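PDB 6V77: putative HpcE protein from Mycolicibacterium smegmatis, which is of unknown function but belongs to the fumarylacetoacetate hydrolase (FAH) family and carries a zinc ion bound by acidic side chains. Local coordinates for residues D7-L12 and F29-Q34; D16-V21 and S56-T61; I96-V101 and Q166-K171. One frame throughout, in Å; residues are numbered along the deposited sequence. Where two conformers were deposited one is given.

How the interactions relate
From the N terminus, the chain passes through 7-12 and 16-21, successive antiparallel strands of one sheet, before either contact closes. Interaction 1 closes the first loop when 29-34, at the start of helix 33-38, returns to 7-12; interaction 2 closes a second when 56-61, in the loop before strand 62-63, reaches 16-21. The segments alternate, so these two loops cross, and the contacts touch directly through the Arg9-Asp20 salt bridge and the bond from Thr61 to Asp7. Interaction 3 follows in series, joining 96-101 to the loop 166-171 in the FAH-family part of the chain, beside the zinc. Its centre lies about 32 Å from that of interaction 2.

Interaction 1: residues D7-L12 and F29-Q34; sequences DGRIHL and FGPDPQ. With SO4 (sulfate ion), chain P.
The start of strand 9-14 meets a cis-proline turn that leads into helix 33-38, with Arg9 and Ile10 set against Pro31 and Pro33. One backbone hydrogen bond joins the two: Ile10 N donates to Pro31 O at 2.9 Å. The same oxygen also lies 3.4 Å from Ile10 CG2, so the carbonyl lies against both backbone and side chain of one residue. Farther along, Ile10 CB packs 4.0 Å from Pro33 CG, and its CD1 reaches the same proline ring.

Arg9 meets Pro31 through its guanidinium. Its chain bends at chi3 (64°) and brings the flat group across the proline, with Pro31 CB 3.7 Å from Arg9 CZ and centred over one face. A sulfate ion, probably from the crystallisation liquor, sits at the guanidinium edge: Arg9 NH1 donates to O1 at 2.9 Å and NH2 to O2 at 3.0 Å. NE is taken by a salt bridge to Asp20; in the crystal all three nitrogens have a partner, which probably restrains the group's rotation.

Asp32 occupies the N-cap of helix 33-38, and in the conformer described its OD1 accepts a weak bond from Gln34 N. The turn packs on the first hairpin of the sheet through Ile10 and through Pro33, which touches Asn5 of strand 2-6, while Pro31 reaches Ala22 of the short helix 21-24.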
ATOM      1  N   ASP B   7       6.187 -11.163  19.621  1.00 28.52           N
ATOM      2  CA  ASP B   7       6.961  -9.965  19.942  1.00 35.00           C
ATOM      3  C   ASP B   7       7.881  -9.575  18.785  1.00 30.73           C
ATOM      4  O   ASP B   7       9.041  -9.212  18.984  1.00 33.70           O
ATOM      5  CB  ASP B   7       7.759 -10.161  21.230  1.00 30.65           C
ATOM      6  CG  ASP B   7       6.880 -10.222  22.454  1.00 35.53           C
ATOM      7  OD1 ASP B   7       5.748  -9.676  22.419  1.00 37.10           O
ATOM      8  OD2 ASP B   7       7.332 -10.798  23.469  1.00 39.18           O
ATOM      9  N   GLY B   8       7.361  -9.656  17.564  1.00 29.42           N
ATOM     10  CA  GLY B   8       8.117  -9.244  16.388  1.00 28.11           C
ATOM     11  C   GLY B   8       9.122 -10.238  15.847  1.00 29.59           C
ATOM     12  O   GLY B   8       9.769  -9.943  14.824  1.00 32.05           O
ATOM     13  N   ARG B   9       9.281 -11.398  16.479  1.00 29.26           N
ATOM     14  CA  ARG B   9      10.234 -12.423  16.053  1.00 26.01           C
ATOM     15  C   ARG B   9       9.486 -13.629  15.501  1.00 25.82           C
ATOM     16  O   ARG B   9       8.579 -14.156  16.163  1.00 26.88           O
ATOM     17  CB  ARG B   9      11.104 -12.874  17.224  1.00 25.12           C
ATOM     18  CG  ARG B   9      11.921 -11.764  17.845  1.00 26.49           C
ATOM     19  CD  ARG B   9      12.793 -12.310  18.952  1.00 35.17           C
ATOM     20  NE  ARG B   9      13.776 -13.256  18.437  1.00 30.86           N
ATOM     21  CZ  ARG B   9      14.959 -12.891  17.952  1.00 32.36           C
ATOM     22  NH1 ARG B   9      15.813 -13.806  17.498  1.00 31.61           N
ATOM     23  NH2 ARG B   9      15.285 -11.606  17.912  1.00 29.35           N
ATOM     24  N   ILE B  10       9.871 -14.084  14.317  1.00 23.97           N
ATOM     25  CA  ILE B  10       9.112 -15.166  13.691  1.00 22.41           C
ATOM     26  C   ILE B  10       9.524 -16.497  14.304  1.00 24.63           C
ATOM     27  O   ILE B  10      10.712 -16.761  14.539  1.00 24.92           O
ATOM     28  CB  ILE B  10       9.271 -15.137  12.156  1.00 22.98           C
ATOM     29  CG1 ILE B  10       8.255 -16.078  11.497  1.00 25.28           C
ATOM     30  CG2 ILE B  10      10.712 -15.474  11.716  1.00 23.79           C
ATOM     31  CD1 ILE B  10       6.763 -15.687  11.713  1.00 26.36           C
ATOM     32  N   HIS B  11       8.527 -17.325  14.609  1.00 22.73           N
ATOM     33  CA  HIS B  11       8.732 -18.626  15.220  1.00 23.41           C
ATOM     34  C   HIS B  11       8.090 -19.715  14.381  1.00 29.82           C
ATOM     35  O   HIS B  11       7.073 -19.495  13.717  1.00 26.07           O
ATOM     36  CB  HIS B  11       8.107 -18.703  16.625  1.00 24.43           C
ATOM     37  CG  HIS B  11       8.885 -17.982  17.682  1.00 27.67           C
ATOM     38  ND1 HIS B  11       9.088 -16.621  17.660  1.00 27.62           N
ATOM     39  CD2 HIS B  11       9.480 -18.436  18.811  1.00 28.40           C
ATOM     40  CE1 HIS B  11       9.792 -16.266  18.722  1.00 27.92           C
ATOM     41  NE2 HIS B  11      10.045 -17.351  19.435  1.00 30.65           N
ATOM     42  N   LEU B  12       8.676 -20.906  14.466  1.00 21.68           N
ATOM     43  CA  LEU B  12       8.120 -22.110  13.874  1.00 28.21           C
ATOM     44  C   LEU B  12       7.311 -22.834  14.941  1.00 33.12           C
ATOM     45  O   LEU B  12       7.766 -22.962  16.082  1.00 28.59           O
ATOM     46  CB  LEU B  12       9.257 -22.993  13.337  1.00 31.40           C
ATOM     47  CG  LEU B  12       8.967 -24.243  12.507  1.00 45.23           C
ATOM     48  CD1 LEU B  12       8.176 -23.919  11.254  1.00 35.60           C
ATOM     49  CD2 LEU B  12      10.280 -24.919  12.143  1.00 47.65           C
ATOM     50  N   PHE B  29      17.965 -17.113   8.934  1.00 29.24           N
ATOM     51  CA  PHE B  29      16.597 -16.706   8.612  1.00 24.84           C
ATOM     52  C   PHE B  29      15.966 -15.973   9.794  1.00 32.09           C
ATOM     53  O   PHE B  29      16.071 -16.419  10.940  1.00 31.44           O
ATOM     54  CB  PHE B  29      15.724 -17.925   8.250  1.00 25.42           C
ATOM     55  CG  PHE B  29      16.276 -18.731   7.121  1.00 24.73           C
ATOM     56  CD1 PHE B  29      16.215 -18.250   5.827  1.00 29.53           C
ATOM     57  CD2 PHE B  29      16.905 -19.942   7.353  1.00 28.02           C
ATOM     58  CE1 PHE B  29      16.745 -18.965   4.780  1.00 30.30           C
ATOM     59  CE2 PHE B  29      17.432 -20.660   6.315  1.00 25.79           C
ATOM     60  CZ  PHE B  29      17.363 -20.174   5.021  1.00 30.76           C
ATOM     61  N   GLY B  30      15.277 -14.870   9.513  1.00 29.61           N
ATOM     62  CA  GLY B  30      14.624 -14.117  10.558  1.00 30.53           C
ATOM     63  C   GLY B  30      15.583 -13.155  11.229  1.00 30.41           C
ATOM     64  O   GLY B  30      16.725 -12.972  10.786  1.00 30.88           O
ATOM     65  N   PRO B  31      15.147 -12.524  12.332  1.00 25.96           N
ATOM     66  CA  PRO B  31      13.863 -12.750  13.018  1.00 26.51           C
ATOM     67  C   PRO B  31      12.644 -12.045  12.378  1.00 28.24           C
ATOM     68  O   PRO B  31      11.507 -12.367  12.732  1.00 27.33           O
ATOM     69  CB  PRO B  31      14.131 -12.192  14.423  1.00 30.86           C
ATOM     70  CG  PRO B  31      15.162 -11.108  14.176  1.00 31.62           C
ATOM     71  CD  PRO B  31      16.062 -11.693  13.136  1.00 32.85           C
ATOM     72  N   ASP B  32      12.864 -11.110  11.459  1.00 29.32           N
ATOM     73  CA  ASP B  32      11.748 -10.416  10.817  0.57 32.04           C
ATOM     74  C   ASP B  32      10.966 -11.388   9.940  1.00 31.98           C
ATOM     75  O   ASP B  32      11.560 -12.064   9.094  1.00 29.91           O
ATOM     76  CB  ASP B  32      12.267  -9.237   9.987  0.57 37.82           C
ATOM     77  CG  ASP B  32      11.222  -8.668   9.028  0.57 41.91           C
ATOM     78  OD1 ASP B  32      10.035  -8.529   9.403  0.57 40.49           O
ATOM     79  OD2 ASP B  32      11.605  -8.314   7.893  0.57 47.14           O
ATOM     80  N   PRO B  33       9.638 -11.495  10.111  1.00 27.86           N
ATOM     81  CA  PRO B  33       8.879 -12.428   9.259  1.00 25.47           C
ATOM     82  C   PRO B  33       9.079 -12.184   7.772  1.00 25.52           C
ATOM     83  O   PRO B  33       9.227 -13.150   7.015  1.00 32.61           O
ATOM     84  CB  PRO B  33       7.425 -12.187   9.692  1.00 28.04           C
ATOM     85  CG  PRO B  33       7.531 -11.723  11.112  1.00 28.27           C
ATOM     86  CD  PRO B  33       8.778 -10.846  11.119  1.00 32.99           C
ATOM     87  N   GLN B  34       9.120 -10.927   7.320  1.00 29.55           N
ATOM     88  CA  GLN B  34       9.240 -10.722   5.877  1.00 33.83           C
ATOM     89  C   GLN B  34      10.539 -11.299   5.318  1.00 39.29           C
ATOM     90  O   GLN B  34      10.580 -11.641   4.131  1.00 38.01           O
ATOM     91  CB  GLN B  34       9.129  -9.238   5.501  1.00 42.62           C
ATOM     92  CG  GLN B  34       7.952  -8.437   6.133  1.00 40.63           C
ATOM     93  CD  GLN B  34       6.523  -8.862   5.712  1.00 39.31           C
ATOM     94  OE1 GLN B  34       5.612  -8.756   6.516  1.00 29.81           O
ATOM     95  NE2 GLN B  34       6.322  -9.274   4.457  1.00 30.64           N
TER
HETATM   96  S   SO4 P 306      18.879 -11.661  16.528  0.82101.40           S
HETATM   97  O1  SO4 P 306      18.580 -13.037  16.925  0.82 98.83           O
HETATM   98  O2  SO4 P 306      18.135 -10.738  17.377  0.82102.13           O
HETATM   99  O3  SO4 P 306      18.507 -11.439  15.134  0.82 96.63           O
HETATM  100  O4  SO4 P 306      20.313 -11.429  16.674  0.82109.05           O

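Interaction 2: residues D16-V21 and S56-T61; sequences DGVVDV and SARVGT
The guanidinium of Arg58 lies across Val18, whose CG1 sits over the centre of one face, 4.1 Å from CZ. At the edge, near the guanidinium plane, is Asp16 O, which accepts a weak hydrogen bond from Arg58 NH2 at 3.3 Å. Arg58 was modelled in two conformers, and this holds for the one described; its firmer polar partner is Glu182, which forms a salt bridge with NH1. The arm is extended from CG to NE and crosses the valine at about a right angle. A turn at chi4 (73°) then folds CZ back, letting the one methyl, Val18 CG1, meet both the guanidinium face and Arg58 CG, the latter at 3.7 Å.

The backbones are joined by two hydrogen bonds. Val18 N donates to Ser56 O at 2.7 Å, and Ser56 N donates back to Val18 O at 2.8 Å. The lack of a side chain on Gly17 allows this close approach, with its CA 3.1 Å from Ser56 O. Val18 CG2 lies against the same carbonyl, while inward the valine packs on Ile4 and Leu6.

This is an antiparallel hydrogen-bonded pair, a single beta bridge by which the loop before strand 62-63 briefly borders strand 17-20, the second strand of the hairpin made with 9-14.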
ATOM      1  N   ASP B  16       3.448 -28.709  20.486  1.00 50.14           N
ATOM      2  CA  ASP B  16       2.621 -27.837  21.309  1.00 53.94           C
ATOM      3  C   ASP B  16       3.300 -26.519  21.641  1.00 53.82           C
ATOM      4  O   ASP B  16       2.675 -25.661  22.274  1.00 58.23           O
ATOM      5  CB  ASP B  16       2.235 -28.556  22.603  1.00 58.72           C
ATOM      6  CG  ASP B  16       1.732 -29.957  22.354  1.00 72.03           C
ATOM      7  OD1 ASP B  16       0.732 -30.107  21.618  1.00 72.98           O
ATOM      8  OD2 ASP B  16       2.355 -30.911  22.871  1.00 77.91           O
ATOM      9  N   GLY B  17       4.552 -26.332  21.226  1.00 44.23           N
ATOM     10  CA  GLY B  17       5.258 -25.097  21.510  1.00 36.08           C
ATOM     11  C   GLY B  17       5.829 -24.430  20.269  1.00 33.51           C
ATOM     12  O   GLY B  17       5.363 -24.688  19.152  1.00 37.06           O
ATOM     13  N   VAL B  18       6.841 -23.577  20.436  1.00 28.52           N
ATOM     14  CA  VAL B  18       7.417 -22.848  19.304  1.00 26.41           C
ATOM     15  C   VAL B  18       8.934 -22.793  19.405  1.00 32.06           C
ATOM     16  O   VAL B  18       9.525 -23.020  20.461  1.00 31.71           O
ATOM     17  CB  VAL B  18       6.881 -21.400  19.167  1.00 34.89           C
ATOM     18  CG1 VAL B  18       5.418 -21.399  18.742  1.00 37.17           C
ATOM     19  CG2 VAL B  18       7.087 -20.614  20.463  1.00 31.94           C
ATOM     20  N   VAL B  19       9.556 -22.459  18.275  1.00 28.29           N
ATOM     21  CA  VAL B  19      11.004 -22.338  18.156  1.00 27.90           C
ATOM     22  C   VAL B  19      11.326 -21.032  17.441  1.00 28.69           C
ATOM     23  O   VAL B  19      10.790 -20.763  16.362  1.00 26.72           O
ATOM     24  CB  VAL B  19      11.607 -23.530  17.392  1.00 25.26           C
ATOM     25  CG1 VAL B  19      13.029 -23.214  16.965  1.00 32.79           C
ATOM     26  CG2 VAL B  19      11.547 -24.792  18.274  1.00 29.27           C
ATOM     27  N   ASP B  20      12.215 -20.232  18.032  1.00 25.57           N
ATOM     28  CA  ASP B  20      12.631 -18.971  17.437  1.00 26.28           C
ATOM     29  C   ASP B  20      13.487 -19.265  16.211  1.00 29.38           C
ATOM     30  O   ASP B  20      14.519 -19.927  16.326  1.00 26.08           O
ATOM     31  CB  ASP B  20      13.418 -18.157  18.461  1.00 27.58           C
ATOM     32  CG  ASP B  20      13.809 -16.776  17.944  1.00 28.47           C
ATOM     33  OD1 ASP B  20      13.125 -15.794  18.272  1.00 35.95           O
ATOM     34  OD2 ASP B  20      14.805 -16.666  17.203  1.00 30.72           O
ATOM     35  N   VAL B  21      13.068 -18.774  15.040  1.00 25.37           N
ATOM     36  CA  VAL B  21      13.732 -19.177  13.798  1.00 26.88           C
ATOM     37  C   VAL B  21      15.154 -18.632  13.736  1.00 29.56           C
ATOM     38  O   VAL B  21      16.086 -19.340  13.326  1.00 27.32           O
ATOM     39  CB  VAL B  21      12.908 -18.737  12.576  1.00 23.69           C
ATOM     40  CG1 VAL B  21      13.740 -18.883  11.281  1.00 25.62           C
ATOM     41  CG2 VAL B  21      11.623 -19.554  12.498  1.00 24.55           C
ATOM     42  N   SER B  56       9.538 -24.162  22.999  1.00 42.99           N
ATOM     43  CA  SER B  56       9.229 -23.286  24.117  1.00 50.46           C
ATOM     44  C   SER B  56       7.747 -22.926  24.113  1.00 45.05           C
ATOM     45  O   SER B  56       7.052 -23.057  23.102  1.00 34.92           O
ATOM     46  CB  SER B  56      10.074 -22.011  24.058  1.00 53.31           C
ATOM     47  OG  SER B  56      11.449 -22.330  23.997  1.00 59.52           O
ATOM     48  N   ALA B  57       7.268 -22.453  25.261  1.00 49.96           N
ATOM     49  CA  ALA B  57       5.887 -22.001  25.360  1.00 46.21           C
ATOM     50  C   ALA B  57       5.671 -20.721  24.560  1.00 39.54           C
ATOM     51  O   ALA B  57       6.542 -19.854  24.499  1.00 40.80           O
ATOM     52  CB  ALA B  57       5.510 -21.758  26.823  1.00 46.48           C
ATOM     53  N   ARG B  58       4.501 -20.611  23.937  1.00 32.06           N
ATOM     54  CA  ARG B  58       4.107 -19.389  23.243  0.61 31.20           C
ATOM     55  C   ARG B  58       3.947 -18.272  24.266  1.00 32.51           C
ATOM     56  O   ARG B  58       3.039 -18.332  25.090  1.00 38.58           O
ATOM     57  CB  ARG B  58       2.782 -19.599  22.513  0.61 37.27           C
ATOM     58  CG  ARG B  58       2.823 -20.126  21.096  0.61 41.14           C
ATOM     59  CD  ARG B  58       1.383 -20.349  20.632  0.61 41.36           C
ATOM     60  NE  ARG B  58       1.251 -21.113  19.387  0.61 34.79           N
ATOM     61  CZ  ARG B  58       1.466 -22.423  19.282  0.61 33.04           C
ATOM     62  NH1 ARG B  58       1.297 -23.033  18.117  0.61 33.89           N
ATOM     63  NH2 ARG B  58       1.881 -23.118  20.326  0.61 33.56           N
ATOM     64  N   VAL B  59       4.801 -17.248  24.220  1.00 32.72           N
ATOM     65  CA  VAL B  59       4.613 -16.080  25.076  1.00 37.16           C
ATOM     66  C   VAL B  59       4.933 -14.834  24.267  1.00 37.40           C
ATOM     67  O   VAL B  59       5.712 -14.876  23.314  1.00 35.78           O
ATOM     68  CB  VAL B  59       5.469 -16.110  26.364  1.00 49.02           C
ATOM     69  CG1 VAL B  59       5.003 -17.224  27.308  1.00 52.90           C
ATOM     70  CG2 VAL B  59       6.942 -16.237  26.027  1.00 41.28           C
ATOM     71  N   GLY B  60       4.309 -13.729  24.647  1.00 31.66           N
ATOM     72  CA  GLY B  60       4.482 -12.460  23.971  1.00 32.27           C
ATOM     73  C   GLY B  60       3.258 -12.088  23.151  1.00 33.54           C
ATOM     74  O   GLY B  60       2.289 -12.841  23.032  1.00 36.45           O
ATOM     75  N   THR B  61       3.330 -10.887  22.583  1.00 30.72           N
ATOM     76  CA  THR B  61       2.290 -10.398  21.688  1.00 28.32           C
ATOM     77  C   THR B  61       2.303 -11.206  20.403  1.00 29.34           C
ATOM     78  O   THR B  61       3.342 -11.307  19.751  1.00 31.59           O
ATOM     79  CB  THR B  61       2.525  -8.928  21.343  1.00 37.65           C
ATOM     80  OG1 THR B  61       2.529  -8.131  22.534  1.00 37.81           O
ATOM     81  CG2 THR B  61       1.441  -8.420  20.391  1.00 41.23           C
TER

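Interaction 3: residues I96-V101 and Q166-K171; sequences IFTKFV and QFSLAK. With SO4 (sulfate ion), chain O.
Phe97, at the end of strand 95-97, is packed closely against Phe167 and Lys171 of the loop 166-171. Phe167 CB stands over the face of the Phe97 ring, 4.1 Å from its centroid, and the Phe167 ring turns its edge to that face in a T-shaped pair, centroids 5.7 Å apart and planes at 72°. Lys171 crosses at about a right angle, its CD 3.3 Å from Phe97 CE1. The lysine chain is extended until a bend at chi4 (-72°) turns NZ toward a sulfate ion, probably from the crystallisation liquor, where it donates to O2 at 2.8 Å.

Ser168 is wedged in beside Phe97: its OG accepts from Thr98 N at 3.0 Å with an N-H...O angle of 165°. Next along the chain, Lys99 NZ donates to a lone pair of Lys171 O at 2.9 Å, and is also bound to Asp152 and to Phe176 O. These three acceptors hold the buried Lys99 amino group in place.

The contact is looser toward Phe100, where CE2 reaches Leu169 CD1 at 4.1 Å and also touches Ser168 CB. This side does not face solvent, since Phe73 of the second subunit packs on Phe100, and Tyr224 of that subunit on Leu169.

Lys171, which also bonds to Asp152 and Ser154, comes within about 4 Å of the zinc held by Glu121, Glu123 and Asp152, and His82, Arg156 and Gln159 also hydrogen-bond to the sulfate. Lys171 thus carries the contact to the edge of the acidic metal site of this FAH-family protein.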
ATOM      1  N   ILE B  96     -10.539  -4.281  -6.437  1.00 22.32           N
ATOM      2  CA  ILE B  96      -9.272  -4.270  -5.710  1.00 21.26           C
ATOM      3  C   ILE B  96      -9.056  -2.913  -5.042  1.00 27.07           C
ATOM      4  O   ILE B  96      -9.122  -1.864  -5.698  1.00 22.46           O
ATOM      5  CB  ILE B  96      -8.082  -4.613  -6.632  1.00 21.83           C
ATOM      6  CG1 ILE B  96      -8.281  -6.002  -7.285  1.00 21.78           C
ATOM      7  CG2 ILE B  96      -6.779  -4.519  -5.843  1.00 21.90           C
ATOM      8  CD1 ILE B  96      -8.367  -7.180  -6.300  1.00 20.52           C
ATOM      9  N   PHE B  97      -8.751  -2.943  -3.746  1.00 20.70           N
ATOM     10  CA  PHE B  97      -8.334  -1.751  -3.016  1.00 23.66           C
ATOM     11  C   PHE B  97      -7.232  -2.178  -2.054  1.00 22.93           C
ATOM     12  O   PHE B  97      -6.642  -3.253  -2.190  1.00 21.75           O
ATOM     13  CB  PHE B  97      -9.522  -1.067  -2.317  1.00 22.51           C
ATOM     14  CG  PHE B  97     -10.407  -2.008  -1.578  1.00 24.06           C
ATOM     15  CD1 PHE B  97     -10.174  -2.289  -0.248  1.00 23.81           C
ATOM     16  CD2 PHE B  97     -11.482  -2.611  -2.208  1.00 27.77           C
ATOM     17  CE1 PHE B  97     -11.001  -3.175   0.444  1.00 24.75           C
ATOM     18  CE2 PHE B  97     -12.304  -3.506  -1.522  1.00 28.73           C
ATOM     19  CZ  PHE B  97     -12.065  -3.785  -0.205  1.00 29.20           C
ATOM     20  N   THR B  98      -6.897  -1.326  -1.096  1.00 21.37           N
ATOM     21  CA  THR B  98      -5.819  -1.703  -0.192  1.00 22.98           C
ATOM     22  C   THR B  98      -6.268  -1.466   1.243  1.00 21.14           C
ATOM     23  O   THR B  98      -7.298  -0.841   1.507  1.00 23.06           O
ATOM     24  CB  THR B  98      -4.509  -0.938  -0.504  1.00 19.46           C
ATOM     25  OG1 THR B  98      -3.412  -1.587   0.163  1.00 20.82           O
ATOM     26  CG2 THR B  98      -4.608   0.533  -0.052  1.00 21.04           C
ATOM     27  N   LYS B  99      -5.511  -2.032   2.170  1.00 21.48           N
ATOM     28  CA  LYS B  99      -5.634  -1.725   3.589  1.00 21.64           C
ATOM     29  C   LYS B  99      -4.237  -1.297   4.015  1.00 19.74           C
ATOM     30  O   LYS B  99      -3.295  -2.097   3.941  1.00 20.76           O
ATOM     31  CB  LYS B  99      -6.160  -2.937   4.366  1.00 22.38           C
ATOM     32  CG  LYS B  99      -7.654  -3.202   4.096  1.00 22.42           C
ATOM     33  CD  LYS B  99      -8.114  -4.636   4.454  1.00 23.21           C
ATOM     34  CE  LYS B  99      -8.181  -4.865   5.953  1.00 25.57           C
ATOM     35  NZ  LYS B  99      -9.073  -3.908   6.668  1.00 22.15           N
ATOM     36  N   PHE B 100      -4.087  -0.024   4.385  1.00 21.00           N
ATOM     37  CA  PHE B 100      -2.742   0.524   4.557  1.00 22.04           C
ATOM     38  C   PHE B 100      -2.012  -0.186   5.691  1.00 24.85           C
ATOM     39  O   PHE B 100      -2.629  -0.608   6.673  1.00 23.31           O
ATOM     40  CB  PHE B 100      -2.821   2.035   4.791  1.00 22.44           C
ATOM     41  CG  PHE B 100      -3.273   2.800   3.562  1.00 21.44           C
ATOM     42  CD1 PHE B 100      -2.406   2.935   2.466  1.00 22.49           C
ATOM     43  CD2 PHE B 100      -4.554   3.316   3.465  1.00 23.35           C
ATOM     44  CE1 PHE B 100      -2.807   3.609   1.328  1.00 24.89           C
ATOM     45  CE2 PHE B 100      -4.963   4.000   2.324  1.00 22.34           C
ATOM     46  CZ  PHE B 100      -4.083   4.141   1.252  1.00 24.53           C
ATOM     47  N   VAL B 101      -0.695  -0.363   5.523  1.00 20.69           N
ATOM     48  CA  VAL B 101       0.056  -1.248   6.409  1.00 19.60           C
ATOM     49  C   VAL B 101       0.043  -0.786   7.867  1.00 22.57           C
ATOM     50  O   VAL B 101       0.147  -1.621   8.774  1.00 24.72           O
ATOM     51  CB  VAL B 101       1.506  -1.434   5.878  1.00 24.10           C
ATOM     52  CG1 VAL B 101       2.398  -0.226   6.165  1.00 22.00           C
ATOM     53  CG2 VAL B 101       2.117  -2.708   6.425  1.00 29.87           C
ATOM     54  N   GLN B 166     -13.954   5.656  -2.480  1.00 28.19           N
ATOM     55  CA  GLN B 166     -12.807   4.756  -2.469  1.00 30.39           C
ATOM     56  C   GLN B 166     -12.669   4.126  -1.083  1.00 26.58           C
ATOM     57  O   GLN B 166     -12.655   4.841  -0.075  1.00 33.25           O
ATOM     58  CB  GLN B 166     -11.543   5.524  -2.854  1.00 29.31           C
ATOM     59  CG  GLN B 166     -11.681   6.244  -4.185  1.00 27.51           C
ATOM     60  CD  GLN B 166     -11.784   5.274  -5.352  1.00 32.11           C
ATOM     61  OE1 GLN B 166     -10.910   4.434  -5.559  1.00 30.62           O
ATOM     62  NE2 GLN B 166     -12.856   5.389  -6.116  1.00 28.33           N
ATOM     63  N   PHE B 167     -12.529   2.801  -1.038  1.00 25.68           N
ATOM     64  CA  PHE B 167     -12.773   2.029   0.174  1.00 25.37           C
ATOM     65  C   PHE B 167     -11.589   1.935   1.136  1.00 29.36           C
ATOM     66  O   PHE B 167     -11.795   1.556   2.294  1.00 26.28           O
ATOM     67  CB  PHE B 167     -13.216   0.604  -0.191  1.00 25.67           C
ATOM     68  CG  PHE B 167     -14.515   0.533  -0.973  1.00 29.07           C
ATOM     69  CD1 PHE B 167     -15.342   1.640  -1.090  1.00 31.28           C
ATOM     70  CD2 PHE B 167     -14.915  -0.662  -1.565  1.00 28.62           C
ATOM     71  CE1 PHE B 167     -16.543   1.572  -1.794  1.00 34.36           C
ATOM     72  CE2 PHE B 167     -16.133  -0.736  -2.264  1.00 27.64           C
ATOM     73  CZ  PHE B 167     -16.934   0.379  -2.378  1.00 34.76           C
ATOM     74  N   SER B 168     -10.365   2.277   0.718  1.00 24.28           N
ATOM     75  CA  SER B 168      -9.192   1.861   1.488  1.00 23.58           C
ATOM     76  C   SER B 168      -9.138   2.527   2.861  1.00 23.89           C
ATOM     77  O   SER B 168      -8.852   1.866   3.861  1.00 24.42           O
ATOM     78  CB  SER B 168      -7.906   2.175   0.714  1.00 23.22           C
ATOM     79  OG  SER B 168      -7.895   1.482  -0.514  1.00 23.61           O
ATOM     80  N   LEU B 169      -9.342   3.838   2.916  1.00 24.62           N
ATOM     81  CA  LEU B 169      -9.096   4.568   4.156  1.00 24.96           C
ATOM     82  C   LEU B 169     -10.037   4.107   5.264  1.00 25.22           C
ATOM     83  O   LEU B 169      -9.605   3.900   6.406  1.00 25.87           O
ATOM     84  CB  LEU B 169      -9.243   6.074   3.915  1.00 28.89           C
ATOM     85  CG  LEU B 169      -8.431   6.962   4.853  1.00 34.84           C
ATOM     86  CD1 LEU B 169      -6.938   6.681   4.734  1.00 28.71           C
ATOM     87  CD2 LEU B 169      -8.745   8.451   4.613  1.00 34.29           C
ATOM     88  N   ALA B 170     -11.312   3.894   4.930  1.00 25.66           N
ATOM     89  CA  ALA B 170     -12.300   3.409   5.897  1.00 26.66           C
ATOM     90  C   ALA B 170     -11.962   2.043   6.468  1.00 25.24           C
ATOM     91  O   ALA B 170     -12.497   1.666   7.528  1.00 25.48           O
ATOM     92  CB  ALA B 170     -13.672   3.328   5.238  1.00 30.40           C
ATOM     93  N   LYS B 171     -11.128   1.277   5.768  1.00 24.42           N
ATOM     94  CA  LYS B 171     -10.693  -0.044   6.189  1.00 23.74           C
ATOM     95  C   LYS B 171      -9.286  -0.028   6.762  1.00 23.25           C
ATOM     96  O   LYS B 171      -8.696  -1.092   6.948  1.00 22.73           O
ATOM     97  CB  LYS B 171     -10.789  -1.010   5.014  1.00 23.28           C
ATOM     98  CG  LYS B 171     -12.243  -1.173   4.519  1.00 24.58           C
ATOM     99  CD  LYS B 171     -12.239  -1.774   3.122  1.00 24.83           C
ATOM    100  CE  LYS B 171     -13.627  -2.158   2.651  1.00 26.97           C
ATOM    101  NZ  LYS B 171     -14.128  -3.379   3.377  1.00 27.49           N
TER
HETATM  102  S   SO4 O 305     -16.480  -4.698   0.833  0.85 43.76           S
HETATM  103  O1  SO4 O 305     -17.804  -5.285   0.657  0.85 48.99           O
HETATM  104  O2  SO4 O 305     -16.467  -3.747   1.946  0.85 38.42           O
HETATM  105  O3  SO4 O 305     -15.488  -5.739   1.112  0.85 53.76           O
HETATM  106  O4  SO4 O 305     -16.085  -4.034  -0.407  0.85 44.99           O